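PDB 5AX6: CofB from Escherichia coli, which is the homotrimeric minor pilin of the CFA/III type IVb pilus of human enterotoxigenic E. coli and probably takes part in pilus assembly. Local coordinates for residues Tyr181-Asn186 against Ala191-Thr196; Ile405-Ala410 against Ala427-Ser432; Val409-Asp414 against Tyr419-Ser424. One frame throughout, in Å; residues are numbered along the deposited sequence.

Interaction 1. Residues Tyr181-Asn186 against Ala191-Thr196; sequences YVVERN and AGWRLT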
loop_
_atom_site.group_PDB
_atom_site.type_symbol
_atom_site.label_atom_id
_atom_site.label_comp_id
_atom_site.label_asym_id
_atom_site.label_seq_id
_atom_site.Cartn_x
_atom_site.Cartn_y
_atom_site.Cartn_z
ATOM N N TYR A 181 9.752 4.986 -43.489
ATOM C CA TYR A 181 9.816 5.019 -44.944
ATOM C C TYR A 181 10.934 5.930 -45.397
ATOM O O TYR A 181 11.257 6.916 -44.733
ATOM C CB TYR A 181 8.491 5.502 -45.548
ATOM C CG TYR A 181 7.423 4.451 -45.659
ATOM C CD1 TYR A 181 7.036 3.960 -46.898
ATOM C CD2 TYR A 181 6.804 3.937 -44.529
ATOM C CE1 TYR A 181 6.048 2.995 -47.008
ATOM C CE2 TYR A 181 5.818 2.977 -44.622
ATOM C CZ TYR A 181 5.441 2.510 -45.867
ATOM O OH TYR A 181 4.461 1.550 -45.961
ATOM N N VAL A 182 11.516 5.604 -46.546
ATOM C CA VAL A 182 12.451 6.507 -47.196
ATOM C C VAL A 182 11.658 7.512 -48.025
ATOM O O VAL A 182 10.750 7.131 -48.779
ATOM C CB VAL A 182 13.445 5.743 -48.093
ATOM C CG1 VAL A 182 14.318 6.712 -48.867
ATOM C CG2 VAL A 182 14.291 4.802 -47.256
ATOM N N VAL A 183 11.975 8.795 -47.881
ATOM C CA VAL A 183 11.318 9.807 -48.687
ATOM C C VAL A 183 12.351 10.631 -49.441
ATOM O O VAL A 183 13.532 10.608 -49.110
ATOM C CB VAL A 183 10.407 10.718 -47.828
ATOM C CG1 VAL A 183 9.260 9.885 -47.240
ATOM C CG2 VAL A 183 11.201 11.416 -46.716
ATOM N N GLU A 184 11.901 11.335 -50.469
ATOM C CA GLU A 184 12.803 12.089 -51.311
ATOM C C GLU A 184 12.138 13.354 -51.816
ATOM O O GLU A 184 10.907 13.453 -51.887
ATOM C CB GLU A 184 13.274 11.234 -52.500
ATOM C CG GLU A 184 12.137 10.814 -53.418
ATOM C CD GLU A 184 12.578 9.909 -54.564
ATOM O OE1 GLU A 184 12.930 8.734 -54.315
ATOM O OE2 GLU A 184 12.561 10.380 -55.722
ATOM N N ARG A 185 12.960 14.329 -52.169
ATOM C CA ARG A 185 12.462 15.491 -52.874
ATOM C C ARG A 185 13.521 15.937 -53.865
ATOM O O ARG A 185 14.707 15.624 -53.706
ATOM C CB ARG A 185 12.098 16.616 -51.912
ATOM C CG ARG A 185 13.233 17.087 -51.045
ATOM C CD ARG A 185 12.736 18.085 -50.022
ATOM N NE ARG A 185 13.794 18.525 -49.123
ATOM C CZ ARG A 185 13.614 19.363 -48.112
ATOM N NH1 ARG A 185 12.404 19.853 -47.855
ATOM N NH2 ARG A 185 14.642 19.703 -47.346
ATOM N N ASN A 186 13.081 16.649 -54.896
ATOM C CA ASN A 186 13.972 17.057 -55.970
ATOM C C ASN A 186 14.754 18.296 -55.578
ATOM O O ASN A 186 15.847 18.533 -56.080
ATOM C CB ASN A 186 13.174 17.299 -57.257
ATOM C CG ASN A 186 12.526 16.029 -57.782
ATOM O OD1 ASN A 186 13.063 14.934 -57.602
ATOM N ND2 ASN A 186 11.358 16.164 -58.421
ATOM N N ALA A 191 6.976 20.973 -49.173
ATOM C CA ALA A 191 5.905 20.408 -49.997
ATOM C C ALA A 191 6.423 19.432 -51.057
ATOM O O ALA A 191 5.635 18.755 -51.719
ATOM C CB ALA A 191 5.115 21.519 -50.660
ATOM N N GLY A 192 7.738 19.348 -51.216
ATOM C CA GLY A 192 8.319 18.506 -52.249
ATOM C C GLY A 192 8.487 17.039 -51.888
ATOM O O GLY A 192 8.726 16.209 -52.761
ATOM N N TRP A 193 8.391 16.713 -50.602
ATOM C CA TRP A 193 8.601 15.337 -50.144
ATOM C C TRP A 193 7.627 14.341 -50.764
ATOM O O TRP A 193 6.441 14.625 -50.884
ATOM C CB TRP A 193 8.465 15.260 -48.618
ATOM C CG TRP A 193 9.562 15.926 -47.862
ATOM C CD1 TRP A 193 9.460 17.042 -47.068
ATOM C CD2 TRP A 193 10.932 15.515 -47.808
ATOM N NE1 TRP A 193 10.687 17.342 -46.522
ATOM C CE2 TRP A 193 11.608 16.421 -46.961
ATOM C CE3 TRP A 193 11.655 14.469 -48.392
ATOM C CZ2 TRP A 193 12.972 16.317 -46.695
ATOM C CZ3 TRP A 193 13.007 14.361 -48.119
ATOM C CH2 TRP A 193 13.653 15.281 -47.278
ATOM N N ARG A 194 8.129 13.164 -51.127
ATOM C CA ARG A 194 7.278 12.075 -51.595
ATOM C C ARG A 194 7.918 10.747 -51.220
ATOM O O ARG A 194 9.120 10.682 -50.968
ATOM C CB ARG A 194 7.069 12.147 -53.112
ATOM C CG ARG A 194 8.371 11.939 -53.877
ATOM C CD ARG A 194 8.175 11.748 -55.386
ATOM N NE ARG A 194 9.480 11.719 -56.041
ATOM C CZ ARG A 194 10.151 12.809 -56.404
ATOM N NH1 ARG A 194 9.622 14.016 -56.215
ATOM N NH2 ARG A 194 11.347 12.691 -56.967
ATOM N N LEU A 195 7.120 9.688 -51.175
ATOM C CA LEU A 195 7.662 8.365 -50.887
ATOM C C LEU A 195 8.647 7.942 -51.976
ATOM O O LEU A 195 8.367 8.058 -53.165
ATOM C CB LEU A 195 6.538 7.337 -50.760
ATOM C CG LEU A 195 5.558 7.571 -49.614
ATOM C CD1 LEU A 195 4.404 6.588 -49.703
ATOM C CD2 LEU A 195 6.285 7.421 -48.280
ATOM N N THR A 196 9.813 7.482 -51.561
ATOM C CA THR A 196 10.735 6.851 -52.491
ATOM C C THR A 196 10.115 5.529 -52.928
ATOM O O THR A 196 9.516 4.832 -52.109
ATOM C CB THR A 196 12.111 6.629 -51.843
ATOM O OG1 THR A 196 12.723 7.903 -51.598
ATOM C CG2 THR A 196 13.017 5.788 -52.750
HETATM O O HOH W 1 10.117 16.569 -55.187
#

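Interaction 2. Residues Ile405-Ala410 against Ala427-Ser432; sequences IASIVA and AGNRNS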
loop_
_atom_site.group_PDB
_atom_site.type_symbol
_atom_site.label_atom_id
_atom_site.label_comp_id
_atom_site.label_asym_id
_atom_site.label_seq_id
_atom_site.Cartn_x
_atom_site.Cartn_y
_atom_site.Cartn_z
ATOM N N ILE A 405 14.800 -6.708 42.181
ATOM C CA ILE A 405 14.150 -7.146 43.403
ATOM C C ILE A 405 12.738 -6.571 43.550
ATOM O O ILE A 405 12.528 -5.364 43.396
ATOM C CB ILE A 405 14.959 -6.761 44.650
ATOM C CG1 ILE A 405 16.370 -7.336 44.562
ATOM C CG2 ILE A 405 14.218 -7.249 45.897
ATOM C CD1 ILE A 405 17.253 -6.986 45.753
ATOM N N ALA A 406 11.770 -7.437 43.852
ATOM C CA ALA A 406 10.380 -7.009 43.985
ATOM C C ALA A 406 9.898 -7.042 45.438
ATOM O O ALA A 406 9.091 -6.209 45.840
ATOM C CB ALA A 406 9.476 -7.869 43.108
ATOM N N SER A 407 10.374 -8.013 46.213
ATOM C CA SER A 407 10.139 -8.060 47.670
ATOM C C SER A 407 11.256 -8.869 48.305
ATOM O O SER A 407 11.761 -9.793 47.685
ATOM C CB SER A 407 8.782 -8.687 48.016
ATOM O OG SER A 407 7.727 -7.756 47.851
ATOM N N ILE A 408 11.643 -8.532 49.532
ATOM C CA ILE A 408 12.736 -9.239 50.184
ATOM C C ILE A 408 12.663 -9.014 51.683
ATOM O O ILE A 408 12.627 -7.875 52.137
ATOM C CB ILE A 408 14.127 -8.781 49.646
ATOM C CG1 ILE A 408 15.259 -9.531 50.356
ATOM C CG2 ILE A 408 14.316 -7.267 49.805
ATOM C CD1 ILE A 408 16.665 -9.155 49.840
ATOM N N VAL A 409 12.599 -10.098 52.454
ATOM C CA VAL A 409 12.647 -9.968 53.908
ATOM C C VAL A 409 13.593 -10.992 54.527
ATOM O O VAL A 409 13.803 -12.090 53.990
ATOM C CB VAL A 409 11.239 -10.107 54.568
ATOM C CG1 VAL A 409 10.336 -8.941 54.164
ATOM C CG2 VAL A 409 10.604 -11.450 54.206
ATOM N N ALA A 410 14.183 -10.596 55.648
ATOM C CA ALA A 410 15.116 -11.435 56.380
ATOM C C ALA A 410 14.359 -12.399 57.290
ATOM O O ALA A 410 14.401 -12.277 58.514
ATOM C CB ALA A 410 16.072 -10.571 57.187
ATOM N N ALA A 427 -0.105 -10.639 44.887
ATOM C CA ALA A 427 -1.307 -10.073 45.507
ATOM C C ALA A 427 -1.414 -10.407 46.997
ATOM O O ALA A 427 -2.222 -9.807 47.718
ATOM C CB ALA A 427 -2.564 -10.550 44.770
ATOM N N GLY A 428 -0.595 -11.340 47.466
ATOM C CA GLY A 428 -0.631 -11.709 48.875
ATOM C C GLY A 428 0.683 -11.617 49.629
ATOM O O GLY A 428 0.858 -12.299 50.648
ATOM N N ASN A 429 1.598 -10.759 49.169
ATOM C CA ASN A 429 2.933 -10.685 49.775
ATOM C C ASN A 429 2.934 -10.254 51.252
ATOM O O ASN A 429 3.814 -10.639 52.010
ATOM C CB ASN A 429 3.840 -9.735 48.969
ATOM C CG ASN A 429 4.419 -10.399 47.708
ATOM O OD1 ASN A 429 4.299 -11.611 47.521
ATOM N ND2 ASN A 429 5.064 -9.600 46.850
ATOM N N ARG A 430 1.966 -9.448 51.662
ATOM C CA ARG A 430 1.942 -8.963 53.042
ATOM C C ARG A 430 1.213 -9.921 53.985
ATOM O O ARG A 430 1.120 -9.666 55.183
ATOM C CB ARG A 430 1.267 -7.594 53.123
ATOM C CG ARG A 430 2.056 -6.440 52.537
ATOM C CD ARG A 430 1.151 -5.240 52.383
ATOM N NE ARG A 430 0.608 -4.821 53.671
ATOM C CZ ARG A 430 -0.224 -3.803 53.830
ATOM N NH1 ARG A 430 -0.621 -3.104 52.776
ATOM N NH2 ARG A 430 -0.661 -3.486 55.042
ATOM N N ASN A 431 0.686 -11.008 53.445
ATOM C CA ASN A 431 -0.243 -11.849 54.196
ATOM C C ASN A 431 0.407 -12.598 55.361
ATOM O O ASN A 431 -0.212 -12.772 56.412
ATOM C CB ASN A 431 -0.936 -12.826 53.252
ATOM C CG ASN A 431 -1.927 -12.132 52.328
ATOM O OD1 ASN A 431 -1.949 -10.895 52.233
ATOM N ND2 ASN A 431 -2.754 -12.918 51.644
ATOM N N SER A 432 1.649 -13.035 55.176
ATOM C CA SER A 432 2.425 -13.599 56.278
ATOM C C SER A 432 3.615 -12.697 56.599
ATOM O O SER A 432 4.552 -12.589 55.808
ATOM C CB SER A 432 2.899 -15.015 55.944
ATOM O OG SER A 432 1.799 -15.878 55.707
#

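Interaction 3. Residues Val409-Asp414 against Tyr419-Ser424; sequences VADTKD and YQADFS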
loop_
_atom_site.group_PDB
_atom_site.type_symbol
_atom_site.label_atom_id
_atom_site.label_comp_id
_atom_site.label_asym_id
_atom_site.label_seq_id
_atom_site.Cartn_x
_atom_site.Cartn_y
_atom_site.Cartn_z
ATOM N N VAL A 409 12.599 -10.098 52.454
ATOM C CA VAL A 409 12.647 -9.968 53.908
ATOM C C VAL A 409 13.593 -10.992 54.527
ATOM O O VAL A 409 13.803 -12.090 53.990
ATOM C CB VAL A 409 11.239 -10.107 54.568
ATOM C CG1 VAL A 409 10.336 -8.941 54.164
ATOM C CG2 VAL A 409 10.604 -11.450 54.206
ATOM N N ALA A 410 14.183 -10.596 55.648
ATOM C CA ALA A 410 15.116 -11.435 56.380
ATOM C C ALA A 410 14.359 -12.399 57.290
ATOM O O ALA A 410 14.401 -12.277 58.514
ATOM C CB ALA A 410 16.072 -10.571 57.187
ATOM N N ASP A 411 13.648 -13.344 56.687
ATOM C CA ASP A 411 12.856 -14.284 57.468
ATOM C C ASP A 411 13.765 -15.203 58.303
ATOM O O ASP A 411 14.902 -15.472 57.928
ATOM C CB ASP A 411 11.952 -15.107 56.549
ATOM C CG ASP A 411 10.752 -15.708 57.281
ATOM O OD1 ASP A 411 10.472 -15.296 58.428
ATOM O OD2 ASP A 411 10.078 -16.579 56.692
ATOM N N THR A 412 13.254 -15.667 59.438
ATOM C CA THR A 412 13.978 -16.621 60.279
ATOM C C THR A 412 13.006 -17.698 60.752
ATOM O O THR A 412 11.801 -17.553 60.583
ATOM C CB THR A 412 14.629 -15.933 61.488
ATOM O OG1 THR A 412 13.622 -15.253 62.252
ATOM C CG2 THR A 412 15.685 -14.928 61.023
ATOM N N LYS A 413 13.525 -18.780 61.328
ATOM C CA LYS A 413 12.671 -19.873 61.792
ATOM C C LYS A 413 11.700 -19.403 62.872
ATOM O O LYS A 413 12.068 -18.614 63.744
ATOM C CB LYS A 413 13.517 -21.026 62.334
ATOM C CG LYS A 413 14.347 -21.748 61.292
ATOM C CD LYS A 413 15.276 -22.757 61.961
ATOM C CE LYS A 413 15.968 -23.650 60.937
ATOM N NZ LYS A 413 16.135 -25.047 61.450
ATOM N N ASP A 414 10.459 -19.875 62.811
ATOM C CA ASP A 414 9.510 -19.575 63.874
ATOM C C ASP A 414 9.581 -20.666 64.942
ATOM O O ASP A 414 10.451 -21.538 64.882
ATOM C CB ASP A 414 8.087 -19.433 63.325
ATOM C CG ASP A 414 7.496 -20.754 62.833
ATOM O OD1 ASP A 414 8.206 -21.782 62.787
ATOM O OD2 ASP A 414 6.301 -20.751 62.470
ATOM N N TYR A 419 9.550 -21.328 58.031
ATOM C CA TYR A 419 9.667 -19.983 57.474
ATOM C C TYR A 419 8.312 -19.583 56.897
ATOM O O TYR A 419 7.808 -20.224 55.973
ATOM C CB TYR A 419 10.774 -19.924 56.412
ATOM C CG TYR A 419 12.156 -20.224 56.968
ATOM C CD1 TYR A 419 12.987 -19.200 57.417
ATOM C CD2 TYR A 419 12.619 -21.529 57.063
ATOM C CE1 TYR A 419 14.241 -19.471 57.930
ATOM C CE2 TYR A 419 13.866 -21.810 57.582
ATOM C CZ TYR A 419 14.673 -20.779 58.015
ATOM O OH TYR A 419 15.919 -21.056 58.532
ATOM N N GLN A 420 7.713 -18.539 57.461
ATOM C CA GLN A 420 6.344 -18.173 57.105
ATOM C C GLN A 420 6.263 -17.163 55.948
ATOM O O GLN A 420 5.286 -17.150 55.209
ATOM C CB GLN A 420 5.606 -17.618 58.328
ATOM C CG GLN A 420 5.405 -18.634 59.456
ATOM C CD GLN A 420 4.770 -19.936 58.979
ATOM O OE1 GLN A 420 3.981 -19.956 58.031
ATOM N NE2 GLN A 420 5.122 -21.035 59.638
ATOM N N ALA A 421 7.284 -16.328 55.786
ATOM C CA ALA A 421 7.265 -15.335 54.705
ATOM C C ALA A 421 7.255 -16.028 53.342
ATOM O O ALA A 421 7.973 -17.001 53.120
ATOM C CB ALA A 421 8.453 -14.390 54.831
ATOM N N ASP A 422 6.425 -15.532 52.428
ATOM C CA ASP A 422 6.216 -16.200 51.151
ATOM C C ASP A 422 5.774 -15.167 50.109
ATOM O O ASP A 422 4.713 -14.554 50.244
ATOM C CB ASP A 422 5.168 -17.317 51.304
ATOM C CG ASP A 422 5.047 -18.195 50.073
ATOM O OD1 ASP A 422 5.361 -17.742 48.950
ATOM O OD2 ASP A 422 4.617 -19.361 50.226
ATOM N N PHE A 423 6.587 -14.964 49.079
ATOM C CA PHE A 423 6.261 -13.943 48.084
ATOM C C PHE A 423 5.878 -14.565 46.743
ATOM O O PHE A 423 5.963 -13.922 45.692
ATOM C CB PHE A 423 7.441 -12.970 47.923
ATOM C CG PHE A 423 7.768 -12.195 49.178
ATOM C CD1 PHE A 423 6.762 -11.825 50.065
ATOM C CD2 PHE A 423 9.072 -11.827 49.466
ATOM C CE1 PHE A 423 7.054 -11.119 51.221
ATOM C CE2 PHE A 423 9.384 -11.104 50.626
ATOM C CZ PHE A 423 8.375 -10.757 51.511
ATOM N N SER A 424 5.419 -15.811 46.773
ATOM C CA SER A 424 5.118 -16.507 45.532
ATOM C C SER A 424 3.950 -15.861 44.772
ATOM O O SER A 424 3.858 -15.997 43.552
ATOM C CB SER A 424 4.825 -17.991 45.809
ATOM O OG SER A 424 3.647 -18.145 46.575
HETATM O O HOH W 2 8.985 -17.212 59.771
#

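Interaction 1. Residues Tyr181-Asn186 against Ala191-Thr196
Glu184 and Arg194 share a first torsion: chi1 is 63° and 65°, setting each CG between its backbone N and carbonyl carbon, and from there both chains reach across to the other strand. Glu184 then divides its carboxylate. OE2 makes a salt bridge with Arg194 NH2 at 2.9 Å, while OE1 accepts from Thr196 OG1 at 2.8 Å; each oxygen uses its anti lone pair. The salt bridge is bent and leaves the guanidinium plane, and Glu184 CG lies over one face of that group. A second N-H of Arg194 NH2 is used better, running almost straight and in plane to Asn186 OD1 at 2.9 Å; this oxygen also bonds Lys219. A water bridges Asn186 N and Gly192 O. The backbone geometry is that of an antiparallel beta hairpin in the pilin domain, whose strand 179-185 lies between 194-198 and 220-227 in the sheet. Glu184 and Arg194 form a hydrogen-bonded pair, with Glu184 N to Arg194 O at 2.9 Å, and Val183 faces Leu195 as a non-hydrogen-bonded pair. Thr196 N continues the pairing to Val182 O at 3.0 Å. Away from the Glu184-Arg194 face, the extended chain of Arg185 lies over the Trp193 indole: its CD sits 3.7 Å from the centroid of the six-membered ring, a CH-pi contact, and its guanidinium is stacked nearly parallel, the planes 15° apart, with Trp193 CZ2 over its centre. Arg185 NH1 and Trp193 NE1, two donors 3.3 Å apart, both bond Asp124 OD2, which explains how they can lie so close. Val183 CG2 packs on Trp193 CE3 at 3.5 Å, the two side chains crossing at about a right angle.

Interaction 2. Residues Ile405-Ala410 against Ala427-Ser432
Ser407 OG comes obliquely at the end of the Asn429 side-chain amide, standing above the plane of that group and beyond its terminal atoms. The atom modelled as ND2 is 3.4 Å from Ser407 OG, but the amide is probably turned over in the model, so its oxygen and nitrogen cannot be told apart with confidence. Phe423 CB lies on the same side of the amide, near its other terminal atom. Ser407 and Asn429 meet because both CB atoms point across the gap and both side chains have chi1 of -80°, while their CA atoms remain 8.0 Å apart. The contact is correspondingly small, burying only 60 Å² in all. Ser407 OG also turns back on its own chain, donating to Ala406 O at 2.9 Å. Ala406 and Ser407 together face Ser479 of strand 478-487, forming a classic beta bulge in strand 398-409, the outermost of its sheet within this chain; the phi of -109° and psi of -35° at Ala406 fit its first position. The loop side is shaped by a type I turn from Gly428 to Asn431, closed by Asn431 N to Gly428 O at 3.1 Å, with Asn429 at its second position. Beyond the bulge the sheet runs on into the second subunit, where a strand pairs antiparallel with Ile408 and Val409 and Ile444 N bonds Ser407 OG. With an alanine in place of Ser407, Ile444 N of the second subunit is likely to lose its acceptor and Ala406 O the hydroxyl donor, with a small gap beside the Asn429 amide. From the turn, Arg430 makes a salt bridge with Glu377 of the second subunit, and its backbone N bonds Gln445 of that second subunit.

Interaction 3. Residues Val409-Asp414 against Tyr419-Ser424
Tyr419 CB begins beside Asp411, 3.4 Å from OD2, which lies at the edge of the ring and near its plane. Further out CD1 meets Thr412 C at 3.7 Å, CE1 reaches Lys413 N at 3.5 Å, and the tip, OH, rests 3.3 Å from Lys413 CG. Lys413 CA stands above one ring face, offset toward the rim, so the ring lies along the 412-413 backbone. Asp411 swings its CG away from the backbone N (chi1 -158°), which turns the carboxylate to the other segment, where Ala421 N bonds OD2 at 2.9 Å from above the carboxylate plane; OD1 accepts from Gln435 N, and a water that accepts from Gln420 N also lies by it. Gln420 NE2 donates to Asp414 OD2 at 3.1 Å, again from above the plane, while Asp414 OD1 accepts from Lys418 N, just before the second segment. At the opposite end Val409 CG2 fills the corner between Ala421 CB, 3.7 Å away, and Phe423 CZ, 3.6 Å away. The two segments are the arms of a long loop leaving strand 398-409, with Tyr419 packed on helix 359-362 and against the Tyr472 ring of strand 468-473.

Along the chain interaction 1 closes before the other two open. It belongs to the pilin domain sheet, whereas interactions 2 and 3 lie in the C-terminal domain, on the other side of the chain's centre; the centres of interactions 1 and 2 are about 103 Å apart, those of 1 and 3 about 110 Å. This spread reflects a markedly elongated subunit. Interactions 2 and 3 have centres about 9 Å apart, share Val409 and Ala410, and belong to strand 398-409 and the long loop before strand 438-448. Phe423 of interaction 3 packs on Ser407 and Asn429 of interaction 2, so the two contacts touch. Both touch the second subunit, so this corner of the C-terminal domain contributes to the trimer interface.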